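PDB 5MMH: HTH-type transcriptional activator AmpR from Pseudomonas aeruginosa PAO1, which activates transcription of the beta-lactamase gene ampC by binding its promoter, while its effector domain recognises cell-wall-derived muropeptides. Local coordinates for residues A77-P82 against A157-R162; V19-V24 against G180-T185; I134-S139 against L143-Q148. All blocks are in the same frame, centred on the assembly; numbering follows the deposited sequence.

Contact 1: residues A77-P82 against A157-R162; sequences ALFEAP and AAMFAR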
loop_
_atom_site.group_PDB
_atom_site.type_symbol
_atom_site.label_atom_id
_atom_site.label_comp_id
_atom_site.label_asym_id
_atom_site.label_seq_id
_atom_site.Cartn_x
_atom_site.Cartn_y
_atom_site.Cartn_z
ATOM N N ALA A 77 -14.312 18.289 4.990
ATOM C CA ALA A 77 -13.668 18.144 3.690
ATOM C C ALA A 77 -12.300 18.812 3.670
ATOM O O ALA A 77 -12.113 19.898 4.226
ATOM C CB ALA A 77 -14.536 18.740 2.601
ATOM N N LEU A 78 -11.332 18.150 3.036
ATOM C CA LEU A 78 -10.019 18.750 2.800
ATOM C C LEU A 78 -9.890 19.261 1.368
ATOM O O LEU A 78 -9.781 20.475 1.165
ATOM C CB LEU A 78 -8.901 17.747 3.144
ATOM C CG LEU A 78 -8.994 17.219 4.586
ATOM C CD1 LEU A 78 -8.122 15.980 4.850
ATOM C CD2 LEU A 78 -8.656 18.343 5.558
ATOM N N PHE A 79 -9.952 18.367 0.374
ATOM C CA PHE A 79 -9.872 18.736 -1.033
ATOM C C PHE A 79 -10.262 17.532 -1.888
ATOM O O PHE A 79 -10.150 16.384 -1.446
ATOM C CB PHE A 79 -8.467 19.262 -1.412
ATOM C CG PHE A 79 -7.298 18.347 -0.999
ATOM C CD1 PHE A 79 -6.889 17.306 -1.810
ATOM C CD2 PHE A 79 -6.581 18.582 0.167
ATOM C CE1 PHE A 79 -5.808 16.478 -1.450
ATOM C CE2 PHE A 79 -5.501 17.769 0.537
ATOM C CZ PHE A 79 -5.114 16.712 -0.268
ATOM N N GLU A 80 -10.738 17.816 -3.103
ATOM C CA GLU A 80 -11.063 16.799 -4.102
ATOM C C GLU A 80 -9.816 16.050 -4.562
ATOM O O GLU A 80 -8.713 16.601 -4.624
ATOM C CB GLU A 80 -11.703 17.426 -5.355
ATOM C CG GLU A 80 -13.126 17.924 -5.252
ATOM C CD GLU A 80 -13.605 18.613 -6.543
ATOM O OE1 GLU A 80 -13.817 17.902 -7.549
ATOM O OE2 GLU A 80 -13.757 19.863 -6.561
ATOM N N ALA A 81 -10.000 14.792 -4.944
ATOM C CA ALA A 81 -8.928 14.017 -5.571
ATOM C C ALA A 81 -9.490 13.391 -6.837
ATOM O O ALA A 81 -9.905 12.225 -6.830
ATOM C CB ALA A 81 -8.357 12.961 -4.624
ATOM N N PRO A 82 -9.524 14.139 -7.940
ATOM C CA PRO A 82 -10.026 13.570 -9.189
ATOM C C PRO A 82 -9.114 12.456 -9.658
ATOM O O PRO A 82 -7.900 12.479 -9.439
ATOM C CB PRO A 82 -10.001 14.750 -10.170
ATOM C CG PRO A 82 -9.771 15.960 -9.327
ATOM C CD PRO A 82 -9.010 15.504 -8.138
ATOM N N ALA A 157 -4.064 11.809 -9.422
ATOM C CA ALA A 157 -2.775 12.346 -9.869
ATOM C C ALA A 157 -2.086 13.133 -8.767
ATOM O O ALA A 157 -0.858 13.081 -8.627
ATOM C CB ALA A 157 -2.960 13.255 -11.091
ATOM N N ALA A 158 -2.866 13.867 -7.975
ATOM C CA ALA A 158 -2.315 14.746 -6.955
ATOM C C ALA A 158 -1.653 13.985 -5.819
ATOM O O ALA A 158 -1.004 14.603 -4.976
ATOM C CB ALA A 158 -3.417 15.656 -6.415
ATOM N N MET A 159 -1.788 12.668 -5.778
ATOM C CA MET A 159 -1.083 11.872 -4.789
ATOM C C MET A 159 0.203 11.257 -5.331
ATOM O O MET A 159 0.969 10.673 -4.560
ATOM C CB MET A 159 -2.020 10.787 -4.253
ATOM C CG MET A 159 -3.255 11.371 -3.540
ATOM S SD MET A 159 -2.839 12.094 -1.934
ATOM C CE MET A 159 -3.217 13.831 -2.165
ATOM N N PHE A 160 0.477 11.398 -6.624
ATOM C CA PHE A 160 1.671 10.818 -7.233
ATOM C C PHE A 160 2.422 11.882 -8.012
ATOM O O PHE A 160 2.929 11.650 -9.111
ATOM C CB PHE A 160 1.297 9.619 -8.096
ATOM C CG PHE A 160 0.665 8.524 -7.308
ATOM C CD1 PHE A 160 1.450 7.616 -6.609
ATOM C CD2 PHE A 160 -0.708 8.435 -7.209
ATOM C CE1 PHE A 160 0.862 6.633 -5.847
ATOM C CE2 PHE A 160 -1.301 7.443 -6.449
ATOM C CZ PHE A 160 -0.527 6.557 -5.766
ATOM N N ALA A 161 2.494 13.072 -7.416
ATOM C CA ALA A 161 3.085 14.234 -8.066
ATOM C C ALA A 161 4.581 14.057 -8.252
ATOM O O ALA A 161 5.127 14.362 -9.317
ATOM C CB ALA A 161 2.801 15.476 -7.229
ATOM N N ARG A 162 5.263 13.603 -7.203
ATOM C CA ARG A 162 6.685 13.305 -7.281
ATOM C C ARG A 162 6.992 12.406 -8.470
ATOM O O ARG A 162 7.813 12.741 -9.335
ATOM C CB ARG A 162 7.133 12.637 -5.984
ATOM C CG ARG A 162 7.798 13.559 -4.987
ATOM C CD ARG A 162 9.074 12.935 -4.542
ATOM N NE ARG A 162 9.517 13.381 -3.221
ATOM C CZ ARG A 162 10.581 12.904 -2.579
ATOM N NH1 ARG A 162 11.313 11.955 -3.140
ATOM N NH2 ARG A 162 10.891 13.377 -1.386
HETATM O O HOH W 1 -5.678 13.948 -8.038
HETATM O O HOH W 2 -6.013 12.609 -11.308
#
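Phe79 and Met159 make the tight half of this contact. The Met159 methyl, CE, lies at the edge of the Phe79 ring and in its plane, 3.8 Å from Phe79 CE1 and 3.9 Å from Phe79 CZ, so the methionine end meets the ring rim and not a face. The two side chains approach from opposite directions. Two bends in the methionine chain explain how it gets there: chi2 (-72°) and chi3 (116°) turn CE toward the ring although the CB of Met159 sets off to one side. Both residues are buried.

The other half is wet. Pro82 O and Ala157 N stand 3.9 Å apart, too far for direct pairing, and two waters bridge them. One donates to Pro82 O and accepts from Ala158 N (2.8 Å); the other donates to the same oxygen at 2.7 Å and accepts from Ala157 N. A single carbonyl thus serves two successive amides of the 3-10 segment that begins at Ala157. The nearest CA pair, Pro82 and Ala157, is 7.4 Å apart, which fits a water-mediated seam.

This part-dry, part-hydrated seam joins strand 73-86 of the six-stranded sheet to the segment after edge strand 153-156 in the LysR-type effector domain. Helix 20-37 closes in the tight end: Trp26 meets the Phe79 ring obliquely and also touches Met159, while Phe22 packs on Phe79. Tyr182 of strand 181-187, which pairs with strand 73-86, touches Met159 too. From helix 194-215, Arg214 packs against Phe79, Pro82 and Ala158.

Contact 2: residues V19-V24 against G180-T185; sequences VGTFTV and GSYWLT
Tyr182 meets Val19, Thr21 and Phe22, the residues at and just after the start of helix 20-37, and carries this contact for its strand. Gly180 and Ser181, just before it in the chain, run along the sheet, where their backbones pair with Ala81 and Gly66. At Tyr182 the CB points toward the helix; the ring meets Phe22 and Val19, and its hydroxyl meets Thr21. Phe22 CD2 sits over one face of the tyrosine ring, 3.5 Å above its plane and displaced toward the rim; its distance to Tyr182 CG is 3.6 Å. The ring planes are inclined at 51° with centroids 5.0 Å apart, an oblique pairing. With CG anti to the helix backbone N (chi1 -177°), Phe22 runs past Tyr182 in the opposing direction.

Further out on the same ring, Val19 CG2 reaches Tyr182 CE1 at 3.8 Å. At the far end, Thr21 turns its methyl CG2 to the phenol oxygen OH of Tyr182, 4.2 Å away, the two side chains crossing at about a right angle. Next along the strand, Trp183 points away from the helix and gives its NE1 to Gly66 O, and Thr185 OG1 bonds to Ala62 O.

Within segment 19-24, Val19 O accepts both Thr23 N and Thr23 OG1, the hydroxyl from above the carbonyl plane at 3.1 Å. The chemistry across the contact is mainly apolar: buried aromatic and methyl groups, with Tyr182 OH near a methyl at the margin, join the N-terminal turn of helix 20-37 to strand 181-187 of the effector domain's mixed sheet.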
loop_
_atom_site.group_PDB
_atom_site.type_symbol
_atom_site.label_atom_id
_atom_site.label_comp_id
_atom_site.label_asym_id
_atom_site.label_seq_id
_atom_site.Cartn_x
_atom_site.Cartn_y
_atom_site.Cartn_z
ATOM N N VAL A 19 -5.081 7.335 5.296
ATOM C CA VAL A 19 -4.868 6.348 4.242
ATOM C C VAL A 19 -3.437 6.446 3.739
ATOM O O VAL A 19 -2.855 7.532 3.670
ATOM C CB VAL A 19 -5.869 6.521 3.090
ATOM C CG1 VAL A 19 -7.221 6.129 3.534
ATOM C CG2 VAL A 19 -5.934 7.945 2.650
ATOM N N GLY A 20 -2.850 5.292 3.409
ATOM C CA GLY A 20 -1.431 5.260 3.095
ATOM C C GLY A 20 -1.061 6.149 1.928
ATOM O O GLY A 20 -0.069 6.884 1.984
ATOM N N THR A 21 -1.874 6.128 0.879
ATOM C CA THR A 21 -1.618 6.958 -0.298
ATOM C C THR A 21 -1.547 8.436 0.062
ATOM O O THR A 21 -0.676 9.164 -0.435
ATOM C CB THR A 21 -2.710 6.712 -1.344
ATOM O OG1 THR A 21 -2.673 5.329 -1.731
ATOM C CG2 THR A 21 -2.528 7.617 -2.593
ATOM N N PHE A 22 -2.452 8.894 0.931
ATOM C CA PHE A 22 -2.426 10.283 1.392
ATOM C C PHE A 22 -1.217 10.561 2.281
ATOM O O PHE A 22 -0.656 11.663 2.261
ATOM C CB PHE A 22 -3.726 10.575 2.142
ATOM C CG PHE A 22 -3.881 11.991 2.620
ATOM C CD1 PHE A 22 -3.390 12.382 3.856
ATOM C CD2 PHE A 22 -4.612 12.904 1.877
ATOM C CE1 PHE A 22 -3.590 13.689 4.323
ATOM C CE2 PHE A 22 -4.797 14.199 2.333
ATOM C CZ PHE A 22 -4.285 14.586 3.548
ATOM N N THR A 23 -0.810 9.590 3.095
ATOM C CA THR A 23 0.294 9.840 4.022
ATOM C C THR A 23 1.608 10.054 3.281
ATOM O O THR A 23 2.335 11.018 3.554
ATOM C CB THR A 23 0.418 8.689 5.015
ATOM O OG1 THR A 23 -0.811 8.552 5.720
ATOM C CG2 THR A 23 1.533 8.953 6.023
ATOM N N VAL A 24 1.938 9.168 2.341
ATOM C CA VAL A 24 3.250 9.264 1.704
ATOM C C VAL A 24 3.215 10.225 0.526
ATOM O O VAL A 24 4.208 10.898 0.265
ATOM C CB VAL A 24 3.812 7.888 1.280
ATOM C CG1 VAL A 24 3.937 6.982 2.476
ATOM C CG2 VAL A 24 2.952 7.235 0.246
ATOM N N GLY A 180 -14.537 11.499 -5.441
ATOM C CA GLY A 180 -14.432 11.618 -4.001
ATOM C C GLY A 180 -13.412 12.657 -3.598
ATOM O O GLY A 180 -12.733 13.258 -4.434
ATOM N N SER A 181 -13.324 12.863 -2.285
ATOM C CA SER A 181 -12.436 13.824 -1.664
ATOM C C SER A 181 -11.724 13.135 -0.513
ATOM O O SER A 181 -12.093 12.035 -0.110
ATOM C CB SER A 181 -13.208 15.041 -1.131
ATOM O OG SER A 181 -13.950 15.658 -2.162
ATOM N N TYR A 182 -10.688 13.792 0.002
ATOM C CA TYR A 182 -10.098 13.432 1.279
ATOM C C TYR A 182 -10.791 14.219 2.381
ATOM O O TYR A 182 -11.093 15.405 2.211
ATOM C CB TYR A 182 -8.590 13.697 1.271
ATOM C CG TYR A 182 -7.871 12.696 0.397
ATOM C CD1 TYR A 182 -7.729 11.374 0.814
ATOM C CD2 TYR A 182 -7.390 13.047 -0.856
ATOM C CE1 TYR A 182 -7.099 10.435 0.023
ATOM C CE2 TYR A 182 -6.742 12.112 -1.661
ATOM C CZ TYR A 182 -6.611 10.804 -1.212
ATOM O OH TYR A 182 -5.996 9.851 -1.984
ATOM N N TRP A 183 -11.045 13.551 3.501
ATOM C CA TRP A 183 -11.816 14.080 4.619
ATOM C C TRP A 183 -11.050 13.890 5.919
ATOM O O TRP A 183 -10.430 12.844 6.129
ATOM C CB TRP A 183 -13.175 13.367 4.747
ATOM C CG TRP A 183 -14.038 13.482 3.525
ATOM C CD1 TRP A 183 -13.932 12.753 2.368
ATOM C CD2 TRP A 183 -15.137 14.379 3.337
ATOM N NE1 TRP A 183 -14.904 13.145 1.471
ATOM C CE2 TRP A 183 -15.649 14.151 2.038
ATOM C CE3 TRP A 183 -15.736 15.361 4.137
ATOM C CZ2 TRP A 183 -16.744 14.860 1.530
ATOM C CZ3 TRP A 183 -16.809 16.062 3.629
ATOM C CH2 TRP A 183 -17.299 15.813 2.332
ATOM N N LEU A 184 -11.117 14.875 6.810
ATOM C CA LEU A 184 -10.699 14.667 8.191
ATOM C C LEU A 184 -11.927 14.243 8.999
ATOM O O LEU A 184 -12.872 15.022 9.152
ATOM C CB LEU A 184 -10.060 15.926 8.760
ATOM C CG LEU A 184 -9.682 15.836 10.231
ATOM C CD1 LEU A 184 -8.458 14.913 10.439
ATOM C CD2 LEU A 184 -9.403 17.217 10.747
ATOM N N THR A 185 -11.931 13.007 9.495
ATOM C CA THR A 185 -13.090 12.459 10.181
ATOM C C THR A 185 -12.766 12.198 11.644
ATOM O O THR A 185 -11.602 12.079 12.039
ATOM C CB THR A 185 -13.584 11.160 9.520
ATOM O OG1 THR A 185 -12.831 10.033 9.999
ATOM C CG2 THR A 185 -13.455 11.244 8.016
#

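Contact 3: residues I134-S139 against L143-Q148; sequences IVFDTS and LEAARQ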
loop_
_atom_site.group_PDB
_atom_site.type_symbol
_atom_site.label_atom_id
_atom_site.label_comp_id
_atom_site.label_asym_id
_atom_site.label_seq_id
_atom_site.Cartn_x
_atom_site.Cartn_y
_atom_site.Cartn_z
ATOM N N ILE A 134 -7.387 -6.473 -12.059
ATOM C CA ILE A 134 -6.840 -6.807 -10.752
ATOM C C ILE A 134 -7.288 -5.709 -9.807
ATOM O O ILE A 134 -7.169 -4.525 -10.140
ATOM C CB ILE A 134 -5.298 -6.872 -10.791
ATOM C CG1 ILE A 134 -4.832 -7.690 -11.995
ATOM C CG2 ILE A 134 -4.734 -7.385 -9.478
ATOM C CD1 ILE A 134 -3.406 -7.408 -12.432
ATOM N N VAL A 135 -7.784 -6.086 -8.640
ATOM C CA VAL A 135 -8.381 -5.145 -7.695
ATOM C C VAL A 135 -7.379 -4.867 -6.585
ATOM O O VAL A 135 -6.756 -5.795 -6.050
ATOM C CB VAL A 135 -9.702 -5.695 -7.116
ATOM C CG1 VAL A 135 -10.333 -4.680 -6.174
ATOM C CG2 VAL A 135 -10.656 -6.076 -8.231
ATOM N N PHE A 136 -7.241 -3.596 -6.213
ATOM C CA PHE A 136 -6.186 -3.157 -5.313
ATOM C C PHE A 136 -6.777 -2.489 -4.082
ATOM O O PHE A 136 -7.703 -1.685 -4.194
ATOM C CB PHE A 136 -5.230 -2.192 -6.026
ATOM C CG PHE A 136 -4.296 -2.870 -6.978
ATOM C CD1 PHE A 136 -4.622 -3.000 -8.322
ATOM C CD2 PHE A 136 -3.101 -3.404 -6.527
ATOM C CE1 PHE A 136 -3.762 -3.639 -9.201
ATOM C CE2 PHE A 136 -2.240 -4.047 -7.390
ATOM C CZ PHE A 136 -2.565 -4.160 -8.734
ATOM N N ASP A 137 -6.236 -2.829 -2.913
ATOM C CA ASP A 137 -6.701 -2.224 -1.677
ATOM C C ASP A 137 -6.156 -0.817 -1.513
ATOM O O ASP A 137 -6.769 -0.007 -0.819
ATOM C CB ASP A 137 -6.321 -3.094 -0.464
ATOM C CG ASP A 137 -4.800 -3.010 -0.072
ATOM O OD1 ASP A 137 -3.900 -3.190 -0.947
ATOM O OD2 ASP A 137 -4.500 -2.835 1.151
ATOM N N THR A 138 -5.033 -0.508 -2.151
ATOM C CA THR A 138 -4.349 0.768 -1.990
ATOM C C THR A 138 -3.798 1.194 -3.341
ATOM O O THR A 138 -3.279 0.364 -4.100
ATOM C CB THR A 138 -3.201 0.686 -0.930
ATOM O OG1 THR A 138 -2.402 1.874 -0.954
ATOM C CG2 THR A 138 -2.301 -0.447 -1.194
ATOM N N SER A 139 -3.918 2.492 -3.631
ATOM C CA SER A 139 -3.383 3.040 -4.869
ATOM C C SER A 139 -1.876 2.895 -4.934
ATOM O O SER A 139 -1.310 2.793 -6.029
ATOM C CB SER A 139 -3.764 4.521 -5.000
ATOM O OG SER A 139 -5.165 4.673 -5.127
ATOM N N LEU A 143 -0.153 1.653 -8.185
ATOM C CA LEU A 143 0.791 2.438 -8.981
ATOM C C LEU A 143 2.117 1.715 -9.153
ATOM O O LEU A 143 2.752 1.819 -10.209
ATOM C CB LEU A 143 1.017 3.808 -8.346
ATOM C CG LEU A 143 0.205 4.915 -9.026
ATOM C CD1 LEU A 143 0.621 5.057 -10.480
ATOM C CD2 LEU A 143 -1.294 4.639 -8.930
ATOM N N GLU A 144 2.556 1.001 -8.114
ATOM C CA GLU A 144 3.703 0.112 -8.246
ATOM C C GLU A 144 3.458 -0.958 -9.314
ATOM O O GLU A 144 4.345 -1.242 -10.126
ATOM C CB GLU A 144 4.024 -0.523 -6.892
ATOM C CG GLU A 144 5.171 -1.521 -6.935
ATOM C CD GLU A 144 6.518 -0.879 -7.220
ATOM O OE1 GLU A 144 7.431 -1.595 -7.701
ATOM O OE2 GLU A 144 6.674 0.332 -6.935
ATOM N N ALA A 145 2.255 -1.547 -9.350
ATOM C CA ALA A 145 1.947 -2.490 -10.426
ATOM C C ALA A 145 2.005 -1.813 -11.784
ATOM O O ALA A 145 2.501 -2.394 -12.756
ATOM C CB ALA A 145 0.570 -3.118 -10.219
ATOM N N ALA A 146 1.504 -0.579 -11.873
ATOM C CA ALA A 146 1.538 0.140 -13.139
ATOM C C ALA A 146 2.964 0.480 -13.532
ATOM O O ALA A 146 3.327 0.378 -14.705
ATOM C CB ALA A 146 0.697 1.413 -13.043
ATOM N N ARG A 147 3.782 0.898 -12.566
ATOM C CA ARG A 147 5.203 1.113 -12.828
ATOM C C ARG A 147 5.836 -0.095 -13.518
ATOM O O ARG A 147 6.560 0.046 -14.512
ATOM C CB ARG A 147 5.938 1.407 -11.516
ATOM C CG ARG A 147 7.374 1.919 -11.703
ATOM C CD ARG A 147 7.461 3.337 -11.313
ATOM N NE ARG A 147 7.627 3.503 -9.869
ATOM C CZ ARG A 147 7.846 4.661 -9.249
ATOM N NH1 ARG A 147 7.984 4.671 -7.941
ATOM N NH2 ARG A 147 7.863 5.796 -9.938
ATOM N N GLN A 148 5.586 -1.292 -12.983
ATOM C CA GLN A 148 6.169 -2.528 -13.492
ATOM C C GLN A 148 5.490 -3.037 -14.762
ATOM O O GLN A 148 5.738 -4.178 -15.162
ATOM C CB GLN A 148 6.125 -3.607 -12.403
ATOM C CG GLN A 148 7.243 -3.476 -11.374
ATOM C CD GLN A 148 7.030 -4.350 -10.146
ATOM O OE1 GLN A 148 6.705 -5.537 -10.256
ATOM N NE2 GLN A 148 7.231 -3.771 -8.969
#
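Phe136 overlaps Ala145 at the far end of its ring: Phe136 CZ lies 3.6 Å from Ala145 CB, and Phe136 CE2 follows at 4.1 Å. The methyl stands obliquely to the ring. The CB of Phe136 already points toward the helix, and chi1 of -75°, with CG beside the backbone N, brings the CZ side of the ring to Ala145, whose own CB points back at it. Both residues are buried, and CZ of the ring meets the alanine methyl directly.

The second link is a helical backbone bond. Leu143 N donates to Ser139 O across 2.7 Å with an N-H...O angle of 146°, the i+4 to i pairing of the first turn of helix 139-147. The Leu143 side chain curls over the same oxygen, with Leu143 CB and Leu143 CD2 each 3.4 Å from Ser139 O. Just ahead of the helix, Thr138 is the N-cap, and its OG1 accepts from Leu140 N. Toward the other end, Glu144 OE1 forms a salt bridge to Arg162 of the second subunit, an arrangement that would tend to stabilise the negative charge of the carboxylate.

The contact joins a strand to the helix that follows it in the chain. Strand 133-136 runs parallel to strand 106-109, whose Leu107 packs on both Phe136 and Ala146, while Leu143 rests on Ala153 and Ala155 of strand 153-156. Helix 20-37 approaches the helix start through Thr21. The partner subunit borders the contact as well: Val24 of the second subunit packs on Glu144 and Gln148, and Thr47 of the second subunit hydrogen-bonds to Asp137.

In the fold
All three contacts lie in the LysR-type effector domain. Contacts 1 and 2 are close neighbours, their centres about 9 Å apart; each contributes one segment to adjoining strands 73-86 and 181-187 of the six-stranded mixed sheet, where Leu78 and Phe79 probably hydrogen-bond through their backbones to Tyr182. Contact 3 lies about 17 Å from the centre of each, by the two-stranded parallel sheet, yet it touches both: Phe160 packs on Leu143, and Thr21 on Ser139. Along the chain, contact 2 spans the other two, and contact 1 encloses contact 3. Sequence-distant segments are thus gathered within one domain, consistent with the family's periplasmic-binding-protein-like fold, and contact 3 also borders the second subunit.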